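Local coordinates for conserved membrane protein (PDB 6GZU) that is a secreted Chlamydia effector that combines deubiquitinating and acetyltransferase activities and induces Golgi fragmentation, at residues S46-I51 and L105-S110; D86-A91 and D252-V257; I132-L137 and F150-N155. All coordinates share one frame; numbering follows the deposited sequence.

Interaction 1 (S46-I51 and L105-S110)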
loop_
_atom_site.group_PDB
_atom_site.type_symbol
_atom_site.label_atom_id
_atom_site.label_comp_id
_atom_site.label_asym_id
_atom_site.label_seq_id
_atom_site.Cartn_x
_atom_site.Cartn_y
_atom_site.Cartn_z
ATOM N N SER A 46 -5.104 1.519 5.393
ATOM C CA SER A 46 -4.965 2.988 5.413
ATOM C C SER A 46 -6.126 3.633 4.661
ATOM O O SER A 46 -6.866 2.945 3.930
ATOM C CB SER A 46 -3.667 3.394 4.717
ATOM O OG SER A 46 -2.539 2.779 5.380
ATOM N N THR A 47 -6.298 4.942 4.847
ATOM C CA THR A 47 -7.277 5.733 4.094
ATOM C C THR A 47 -6.571 6.995 3.643
ATOM O O THR A 47 -5.427 7.258 4.032
ATOM C CB THR A 47 -8.467 6.180 4.979
ATOM O OG1 THR A 47 -8.008 7.156 5.938
ATOM C CG2 THR A 47 -9.089 4.987 5.719
ATOM N N CYS A 48 -7.243 7.847 2.889
ATOM C CA CYS A 48 -6.608 9.097 2.480
ATOM C C CYS A 48 -6.241 9.973 3.689
ATOM O O CYS A 48 -5.331 10.771 3.592
ATOM C CB CYS A 48 -7.501 9.883 1.506
ATOM S SG CYS A 48 -9.161 10.285 2.115
ATOM N N PHE A 49 -6.956 9.813 4.793
ATOM C CA PHE A 49 -6.715 10.624 5.983
ATOM C C PHE A 49 -5.626 10.048 6.864
ATOM O O PHE A 49 -5.040 10.793 7.634
ATOM C CB PHE A 49 -8.002 10.801 6.800
ATOM C CG PHE A 49 -9.082 11.529 6.078
ATOM C CD1 PHE A 49 -8.928 12.843 5.738
ATOM C CD2 PHE A 49 -10.253 10.890 5.748
ATOM C CE1 PHE A 49 -9.920 13.523 5.057
ATOM C CE2 PHE A 49 -11.264 11.568 5.098
ATOM C CZ PHE A 49 -11.115 12.897 4.758
ATOM N N SER A 50 -5.346 8.749 6.751
ATOM C CA SER A 50 -4.406 8.107 7.674
ATOM C C SER A 50 -3.124 7.662 7.012
ATOM O O SER A 50 -2.145 7.329 7.712
ATOM C CB SER A 50 -5.056 6.929 8.378
ATOM O OG SER A 50 -5.248 5.887 7.442
ATOM N N ILE A 51 -3.050 7.702 5.682
ATOM C CA ILE A 51 -1.880 7.137 4.983
ATOM C C ILE A 51 -0.574 7.897 5.314
ATOM O O ILE A 51 0.438 7.258 5.507
ATOM C CB ILE A 51 -2.141 7.038 3.435
ATOM C CG1 ILE A 51 -0.957 6.450 2.685
ATOM C CG2 ILE A 51 -2.484 8.405 2.841
ATOM C CD1 ILE A 51 -0.571 5.017 3.072
ATOM N N LEU A 105 -5.098 1.062 0.396
ATOM C CA LEU A 105 -5.775 2.264 0.843
ATOM C C LEU A 105 -7.257 2.114 0.497
ATOM O O LEU A 105 -7.590 1.941 -0.682
ATOM C CB LEU A 105 -5.126 3.521 0.215
ATOM C CG LEU A 105 -5.493 4.886 0.808
ATOM C CD1 LEU A 105 -4.522 5.984 0.494
ATOM C CD2 LEU A 105 -6.818 5.299 0.129
ATOM N N TRP A 106 -8.105 2.221 1.517
ATOM C CA TRP A 106 -9.555 2.014 1.450
ATOM C C TRP A 106 -10.241 3.367 1.344
ATOM O O TRP A 106 -9.855 4.314 2.015
ATOM C CB TRP A 106 -10.008 1.347 2.739
ATOM C CG TRP A 106 -11.421 0.917 2.727
ATOM C CD1 TRP A 106 -11.890 -0.319 2.378
ATOM C CD2 TRP A 106 -12.580 1.691 3.123
ATOM N NE1 TRP A 106 -13.269 -0.361 2.505
ATOM C CE2 TRP A 106 -13.714 0.852 2.962
ATOM C CE3 TRP A 106 -12.771 3.004 3.586
ATOM C CZ2 TRP A 106 -15.004 1.284 3.249
ATOM C CZ3 TRP A 106 -14.078 3.441 3.858
ATOM C CH2 TRP A 106 -15.163 2.582 3.698
ATOM N N HIS A 107 -11.260 3.472 0.475
ATOM C CA HIS A 107 -11.998 4.724 0.299
ATOM C C HIS A 107 -13.470 4.516 0.069
ATOM O O HIS A 107 -13.861 3.562 -0.585
ATOM C CB HIS A 107 -11.442 5.517 -0.889
ATOM C CG HIS A 107 -11.990 6.901 -0.976
ATOM N ND1 HIS A 107 -11.689 7.869 -0.038
ATOM C CD2 HIS A 107 -12.815 7.492 -1.886
ATOM C CE1 HIS A 107 -12.312 8.997 -0.360
ATOM N NE2 HIS A 107 -12.994 8.798 -1.478
ATOM N N HIS A 108 -14.259 5.464 0.552
ATOM C CA HIS A 108 -15.674 5.545 0.209
ATOM C C HIS A 108 -15.972 7.021 0.044
ATOM O O HIS A 108 -15.599 7.833 0.894
ATOM C CB HIS A 108 -16.551 4.975 1.310
ATOM C CG HIS A 108 -17.967 4.782 0.874
ATOM N ND1 HIS A 108 -18.858 5.826 0.750
ATOM C CD2 HIS A 108 -18.640 3.665 0.507
ATOM C CE1 HIS A 108 -20.024 5.358 0.340
ATOM N NE2 HIS A 108 -19.922 4.047 0.189
ATOM N N PRO A 109 -16.675 7.390 -1.042
ATOM C CA PRO A 109 -16.923 8.809 -1.318
ATOM C C PRO A 109 -17.869 9.512 -0.340
ATOM O O PRO A 109 -17.903 10.767 -0.354
ATOM C CB PRO A 109 -17.548 8.809 -2.731
ATOM C CG PRO A 109 -17.221 7.422 -3.309
ATOM C CD PRO A 109 -17.150 6.499 -2.128
ATOM N N SER A 110 -18.619 8.779 0.484
ATOM C CA SER A 110 -19.583 9.438 1.365
ATOM C C SER A 110 -18.979 9.969 2.655
ATOM O O SER A 110 -19.614 10.745 3.363
ATOM C CB SER A 110 -20.758 8.520 1.692
ATOM O OG SER A 110 -20.260 7.438 2.484
HETATM O O HOH W 1 -9.737 7.035 1.854
#

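Interaction 2 (D86-A91 and D252-V257)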
loop_
_atom_site.group_PDB
_atom_site.type_symbol
_atom_site.label_atom_id
_atom_site.label_comp_id
_atom_site.label_asym_id
_atom_site.label_seq_id
_atom_site.Cartn_x
_atom_site.Cartn_y
_atom_site.Cartn_z
ATOM N N ASP A 86 -0.775 -6.169 14.325
ATOM C CA ASP A 86 -0.462 -5.458 13.083
ATOM C C ASP A 86 0.724 -6.044 12.320
ATOM O O ASP A 86 0.718 -6.073 11.092
ATOM C CB ASP A 86 -0.128 -3.999 13.370
ATOM C CG ASP A 86 -1.266 -3.254 14.002
ATOM O OD1 ASP A 86 -2.184 -2.854 13.255
ATOM O OD2 ASP A 86 -1.203 -3.006 15.227
ATOM N N TYR A 87 1.763 -6.453 13.046
ATOM C CA TYR A 87 3.036 -6.823 12.408
ATOM C C TYR A 87 3.597 -8.167 12.832
ATOM O O TYR A 87 4.769 -8.246 13.169
ATOM C CB TYR A 87 4.117 -5.732 12.634
ATOM C CG TYR A 87 3.635 -4.337 12.309
ATOM C CD1 TYR A 87 3.430 -3.943 10.998
ATOM C CD2 TYR A 87 3.388 -3.397 13.329
ATOM C CE1 TYR A 87 2.968 -2.663 10.698
ATOM C CE2 TYR A 87 2.922 -2.107 13.040
ATOM C CZ TYR A 87 2.722 -1.759 11.724
ATOM O OH TYR A 87 2.242 -0.512 11.440
ATOM N N PRO A 88 2.804 -9.238 12.770
ATOM C CA PRO A 88 3.407 -10.517 13.169
ATOM C C PRO A 88 4.519 -10.927 12.200
ATOM O O PRO A 88 5.442 -11.643 12.592
ATOM C CB PRO A 88 2.234 -11.493 13.067
ATOM C CG PRO A 88 1.278 -10.839 12.038
ATOM C CD PRO A 88 1.416 -9.368 12.294
ATOM N N HIS A 89 4.429 -10.455 10.951
ATOM C CA HIS A 89 5.390 -10.791 9.900
ATOM C C HIS A 89 6.718 -10.031 10.067
ATOM O O HIS A 89 7.680 -10.310 9.343
ATOM C CB HIS A 89 4.780 -10.502 8.529
ATOM C CG HIS A 89 4.312 -9.090 8.381
ATOM N ND1 HIS A 89 3.310 -8.549 9.166
ATOM C CD2 HIS A 89 4.721 -8.106 7.548
ATOM C CE1 HIS A 89 3.122 -7.288 8.818
ATOM N NE2 HIS A 89 3.954 -7.001 7.824
ATOM N N LEU A 90 6.759 -9.053 10.975
ATOM C CA LEU A 90 7.994 -8.287 11.226
ATOM C C LEU A 90 8.680 -8.691 12.520
ATOM O O LEU A 90 9.765 -8.191 12.823
ATOM C CB LEU A 90 7.714 -6.782 11.292
ATOM C CG LEU A 90 7.143 -6.202 9.992
ATOM C CD1 LEU A 90 6.916 -4.689 10.095
ATOM C CD2 LEU A 90 8.042 -6.578 8.789
ATOM N N ALA A 91 8.074 -9.611 13.271
ATOM C CA ALA A 91 8.641 -10.083 14.540
ATOM C C ALA A 91 10.102 -10.553 14.406
ATOM O O ALA A 91 10.927 -10.327 15.299
ATOM C CB ALA A 91 7.778 -11.188 15.144
ATOM N N ASP A 252 3.194 -19.232 12.079
ATOM C CA ASP A 252 1.817 -19.607 12.373
ATOM C C ASP A 252 1.001 -18.383 12.819
ATOM O O ASP A 252 -0.169 -18.232 12.451
ATOM C CB ASP A 252 1.776 -20.758 13.401
ATOM C CG ASP A 252 2.171 -22.113 12.788
ATOM O OD1 ASP A 252 2.743 -22.131 11.669
ATOM O OD2 ASP A 252 1.925 -23.160 13.423
ATOM N N CYS A 253 1.627 -17.475 13.569
ATOM C CA CYS A 253 0.936 -16.276 13.985
ATOM C C CYS A 253 0.491 -15.434 12.789
ATOM O O CYS A 253 -0.643 -14.964 12.748
ATOM C CB CYS A 253 1.831 -15.452 14.887
ATOM S SG CYS A 253 0.890 -14.295 15.792
ATOM N N THR A 254 1.387 -15.239 11.823
ATOM C CA THR A 254 1.057 -14.521 10.582
ATOM C C THR A 254 -0.041 -15.232 9.789
ATOM O O THR A 254 -0.993 -14.595 9.342
ATOM C CB THR A 254 2.305 -14.299 9.711
ATOM O OG1 THR A 254 3.248 -13.508 10.468
ATOM C CG2 THR A 254 1.964 -13.597 8.402
ATOM N N LEU A 255 0.067 -16.549 9.654
ATOM C CA LEU A 255 -0.942 -17.287 8.914
ATOM C C LEU A 255 -2.306 -17.143 9.588
ATOM O O LEU A 255 -3.336 -17.076 8.905
ATOM C CB LEU A 255 -0.551 -18.766 8.781
ATOM C CG LEU A 255 0.725 -19.000 7.962
ATOM C CD1 LEU A 255 1.138 -20.438 8.012
ATOM C CD2 LEU A 255 0.578 -18.546 6.509
ATOM N N ASN A 256 -2.320 -17.100 10.921
ATOM C CA ASN A 256 -3.588 -16.996 11.636
ATOM C C ASN A 256 -4.239 -15.630 11.424
ATOM O O ASN A 256 -5.444 -15.535 11.212
ATOM C CB ASN A 256 -3.436 -17.333 13.134
ATOM C CG ASN A 256 -4.518 -18.300 13.620
ATOM N N VAL A 257 -3.435 -14.574 11.452
ATOM C CA VAL A 257 -3.940 -13.221 11.232
ATOM C C VAL A 257 -4.497 -13.063 9.818
ATOM O O VAL A 257 -5.507 -12.390 9.607
ATOM C CB VAL A 257 -2.824 -12.174 11.480
ATOM C CG1 VAL A 257 -3.264 -10.811 11.029
ATOM C CG2 VAL A 257 -2.484 -12.119 12.931
#

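Interaction 3 (I132-L137 and F150-N155)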
loop_
_atom_site.group_PDB
_atom_site.type_symbol
_atom_site.label_atom_id
_atom_site.label_comp_id
_atom_site.label_asym_id
_atom_site.label_seq_id
_atom_site.Cartn_x
_atom_site.Cartn_y
_atom_site.Cartn_z
ATOM N N ILE A 132 -18.956 -1.886 -1.748
ATOM C CA ILE A 132 -18.977 -0.710 -0.883
ATOM C C ILE A 132 -17.600 -0.205 -0.746
ATOM O O ILE A 132 -17.407 0.981 -0.858
ATOM C CB ILE A 132 -19.522 -1.013 0.485
ATOM C CG1 ILE A 132 -20.933 -1.517 0.335
ATOM C CG2 ILE A 132 -19.513 0.194 1.384
ATOM C CD1 ILE A 132 -21.677 -1.535 1.624
ATOM N N SER A 133 -16.643 -1.104 -0.532
ATOM C CA SER A 133 -15.210 -0.755 -0.501
ATOM C C SER A 133 -14.686 -0.358 -1.861
ATOM O O SER A 133 -15.047 -1.013 -2.842
ATOM C CB SER A 133 -14.376 -1.989 -0.121
ATOM O OG SER A 133 -14.716 -2.419 1.165
ATOM N N HIS A 134 -13.783 0.639 -1.920
ATOM C CA HIS A 134 -12.900 0.741 -3.078
ATOM C C HIS A 134 -11.485 0.703 -2.550
ATOM O O HIS A 134 -11.188 1.338 -1.547
ATOM C CB HIS A 134 -13.120 2.017 -3.922
ATOM C CG HIS A 134 -12.238 2.079 -5.136
ATOM N ND1 HIS A 134 -12.291 1.120 -6.134
ATOM C CD2 HIS A 134 -11.248 2.943 -5.494
ATOM C CE1 HIS A 134 -11.387 1.404 -7.062
ATOM N NE2 HIS A 134 -10.748 2.511 -6.706
ATOM N N TRP A 135 -10.634 -0.088 -3.197
ATOM C CA TRP A 135 -9.237 -0.250 -2.810
ATOM C C TRP A 135 -8.311 0.357 -3.829
ATOM O O TRP A 135 -8.506 0.175 -5.042
ATOM C CB TRP A 135 -8.921 -1.740 -2.681
ATOM C CG TRP A 135 -9.594 -2.409 -1.543
ATOM C CD1 TRP A 135 -10.685 -3.236 -1.579
ATOM C CD2 TRP A 135 -9.178 -2.376 -0.199
ATOM N NE1 TRP A 135 -11.001 -3.673 -0.313
ATOM C CE2 TRP A 135 -10.051 -3.181 0.552
ATOM C CE3 TRP A 135 -8.131 -1.721 0.457
ATOM C CZ2 TRP A 135 -9.918 -3.329 1.943
ATOM C CZ3 TRP A 135 -7.992 -1.883 1.826
ATOM C CH2 TRP A 135 -8.872 -2.675 2.556
ATOM N N THR A 136 -7.306 1.087 -3.332
ATOM C CA THR A 136 -6.225 1.616 -4.141
ATOM C C THR A 136 -4.919 1.303 -3.444
ATOM O O THR A 136 -4.907 0.672 -2.378
ATOM C CB THR A 136 -6.372 3.127 -4.315
ATOM O OG1 THR A 136 -6.359 3.766 -3.029
ATOM C CG2 THR A 136 -7.684 3.487 -5.012
ATOM N N LEU A 137 -3.789 1.708 -4.036
ATOM C CA LEU A 137 -2.475 1.330 -3.480
ATOM C C LEU A 137 -1.559 2.547 -3.513
ATOM O O LEU A 137 -1.450 3.210 -4.549
ATOM C CB LEU A 137 -1.865 0.214 -4.340
ATOM C CG LEU A 137 -0.497 -0.309 -3.879
ATOM C CD1 LEU A 137 -0.661 -1.039 -2.538
ATOM C CD2 LEU A 137 0.137 -1.218 -4.948
ATOM N N PHE A 150 -1.766 3.927 -7.286
ATOM C CA PHE A 150 -2.509 3.094 -8.230
ATOM C C PHE A 150 -3.970 2.984 -7.876
ATOM O O PHE A 150 -4.315 2.581 -6.780
ATOM C CB PHE A 150 -1.893 1.678 -8.269
ATOM C CG PHE A 150 -2.644 0.719 -9.146
ATOM C CD1 PHE A 150 -3.752 0.031 -8.647
ATOM C CD2 PHE A 150 -2.273 0.511 -10.476
ATOM C CE1 PHE A 150 -4.470 -0.830 -9.471
ATOM C CE2 PHE A 150 -3.008 -0.367 -11.295
ATOM C CZ PHE A 150 -4.074 -1.037 -10.778
ATOM N N ASP A 151 -4.833 3.381 -8.814
ATOM C CA ASP A 151 -6.282 3.252 -8.709
ATOM C C ASP A 151 -6.743 2.681 -10.026
ATOM O O ASP A 151 -6.627 3.352 -11.075
ATOM C CB ASP A 151 -6.884 4.633 -8.500
ATOM C CG ASP A 151 -8.397 4.616 -8.483
ATOM O OD1 ASP A 151 -8.998 3.520 -8.513
ATOM O OD2 ASP A 151 -8.977 5.694 -8.453
ATOM N N SER A 152 -7.262 1.449 -10.003
ATOM C CA SER A 152 -7.748 0.812 -11.219
ATOM C C SER A 152 -8.927 1.543 -11.830
ATOM O O SER A 152 -9.234 1.318 -13.012
ATOM C CB SER A 152 -8.119 -0.668 -10.985
ATOM O OG SER A 152 -8.898 -0.858 -9.795
ATOM N N LEU A 153 -9.584 2.431 -11.069
ATOM C CA LEU A 153 -10.658 3.247 -11.630
ATOM C C LEU A 153 -10.189 4.682 -11.954
ATOM O O LEU A 153 -11.039 5.548 -12.266
ATOM C CB LEU A 153 -11.837 3.259 -10.669
ATOM C CG LEU A 153 -12.634 1.949 -10.661
ATOM C CD1 LEU A 153 -13.774 1.972 -9.657
ATOM C CD2 LEU A 153 -13.207 1.614 -12.060
ATOM N N ALA A 154 -8.850 4.902 -11.876
ATOM C CA ALA A 154 -8.138 6.165 -12.193
ATOM C C ALA A 154 -8.432 7.316 -11.271
ATOM O O ALA A 154 -7.499 7.893 -10.690
ATOM C CB ALA A 154 -8.421 6.603 -13.661
ATOM N N ASN A 155 -9.692 7.733 -11.178
ATOM C CA ASN A 155 -10.026 8.918 -10.380
ATOM C C ASN A 155 -11.167 8.715 -9.417
ATOM O O ASN A 155 -11.945 9.605 -9.189
ATOM C CB ASN A 155 -10.255 10.153 -11.238
ATOM C CG ASN A 155 -8.977 10.700 -11.742
ATOM O OD1 ASN A 155 -8.195 11.362 -10.989
ATOM N ND2 ASN A 155 -8.694 10.399 -12.995
HETATM O O HOH W 2 -7.263 -0.137 -7.466
#

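Interaction 1 (S46-I51 and L105-S110)
L105 pushes its branched end against the backbone of the 46-51 turn: its CG lies 3.7 Å from T47 C, and CD2 lies 3.8 Å from C48 N. The other methyl, CD1, goes to I51, meeting its CB at 3.9 Å, and the two side chains cross at about a right angle. Placing CG anti to the backbone N (chi1 -166°) lets the two methyls part, CD2 toward C48 N and CD1 toward I51. S46 contributes mainly backbone. Its O takes the W106 N-H at 2.8 Å, nearly straight at 174°, and the CA-H of L105 leans on the same oxygen. This single bridge joins the loop to strand 100-107, which runs between strands 37-38 and 134-141 in the central mixed sheet of a Ulp1-like, CE-clan cysteine protease fold. Beyond it a water bridges the two backbones: it accepts from C48 N, donates to W106 O at 2.7 Å, and sits in the plane of the H107 ring, 2.8 Å from H107 ND1. The turn is also tied internally. T47 N donates to S50 OG, while T47 O accepts from both S50 N and I51 N, leading the chain into helix 51-58. Helix 159-174 packs on this side through L161, which touches both C48 and H107.

Interaction 2 (D86-A91 and D252-V257)
The H89 imidazole turns back over its own loop while H89 CB touches T254 OG1. One face of the ring carries L90 CG, 3.9 Å above the plane and offset toward the rim, and D86 O and P88 CD lie in plane at its edge. A chi1 of 56°, which places CG between the backbone N and carbonyl carbon, directs the ring away from helix 252-257, and NE2 donates to V39 O. The Y87 ring has D86 CB over one face and meets H79 and the zinc ligand H80 edge-to-face. Against helix 252-257 the contact is made chiefly by the pyrrolidine of P88, whose CB lies 3.4 Å from T254 OG1, with the two side chains crossing at about a right angle. P88 CG touches V257 CG2 at 4.1 Å; a further touch of C253 SG on P88 is doubtful, since C253 has two conformers. C253, T254 and V257 lie on one side of the helix, spaced i, i+1, i+4. No hydrogen bond crosses: H89 N and T254 OG1 are 3.3 Å apart, but the angle is poor, so the contact is van der Waals packing. The loop belongs to the long connection between strands 68-69 and 100-107 that also supplies zinc ligands; L42, in the segment after strand 37-38, packs on P88 and H89, and helix 252-257, the last in the chain, packs against P88 from the side of C253, T254 and V257.

Interaction 3 (I132-L137 and F150-N155)
L137 and F150 form an antiparallel hydrogen-bonded pair. L137 N donates to F150 O at 2.9 Å and F150 N to L137 O at 2.8 Å, both in the carbonyl plane, and the touching parts run 155° apart. Past F150 the second segment leaves the strand in a type I turn from D151 to A154, and a water links the segments, donating to W135 O and accepting from S152 N. H134 reaches D151 directly: NE2 donates in its ring plane to D151 OD1 at 2.7 Å (164°), with ring and carboxylate planes 59° apart. From the opposite face of the carboxylate, L153 N reaches the same oxygen at 2.8 Å, an Asx turn. OD2 accepts from F156 N, so three N-H groups fix the rotation of the carboxylate. L153 CD1 rests 3.6 Å from H134 CE1, and T136 CG2 lies 3.7 Å from D151 CG. H134 also touches C204, consistent with the Cys-His-Asp triad of Ulp1-type proteases. Strand 134-141 runs between strands 100-107 and 146-150, T136 OG1 bonding L105 O, while helix 204-217 packs against the sheet, F211 stacking on F150.

Interactions 1 and 3 are buried in the central sheet and touch each other: strand 100-107 of interaction 1 neighbours strand 134-141 of interaction 3, through L105 O to T136 N and W106 NE1 to S133 OG. Interaction 2 is only partly buried and lies apart, its centre about 24 Å from that of interaction 1 and about 26 Å from that of interaction 3, beside the zinc-binding region. Chemistry follows position. Interaction 3 combines paired strand bonds with a side-chain bond in the probable active site, interaction 1 mixes one backbone bridge with leucine packing and a shared water, and interaction 2 relies on proline packing against a helix.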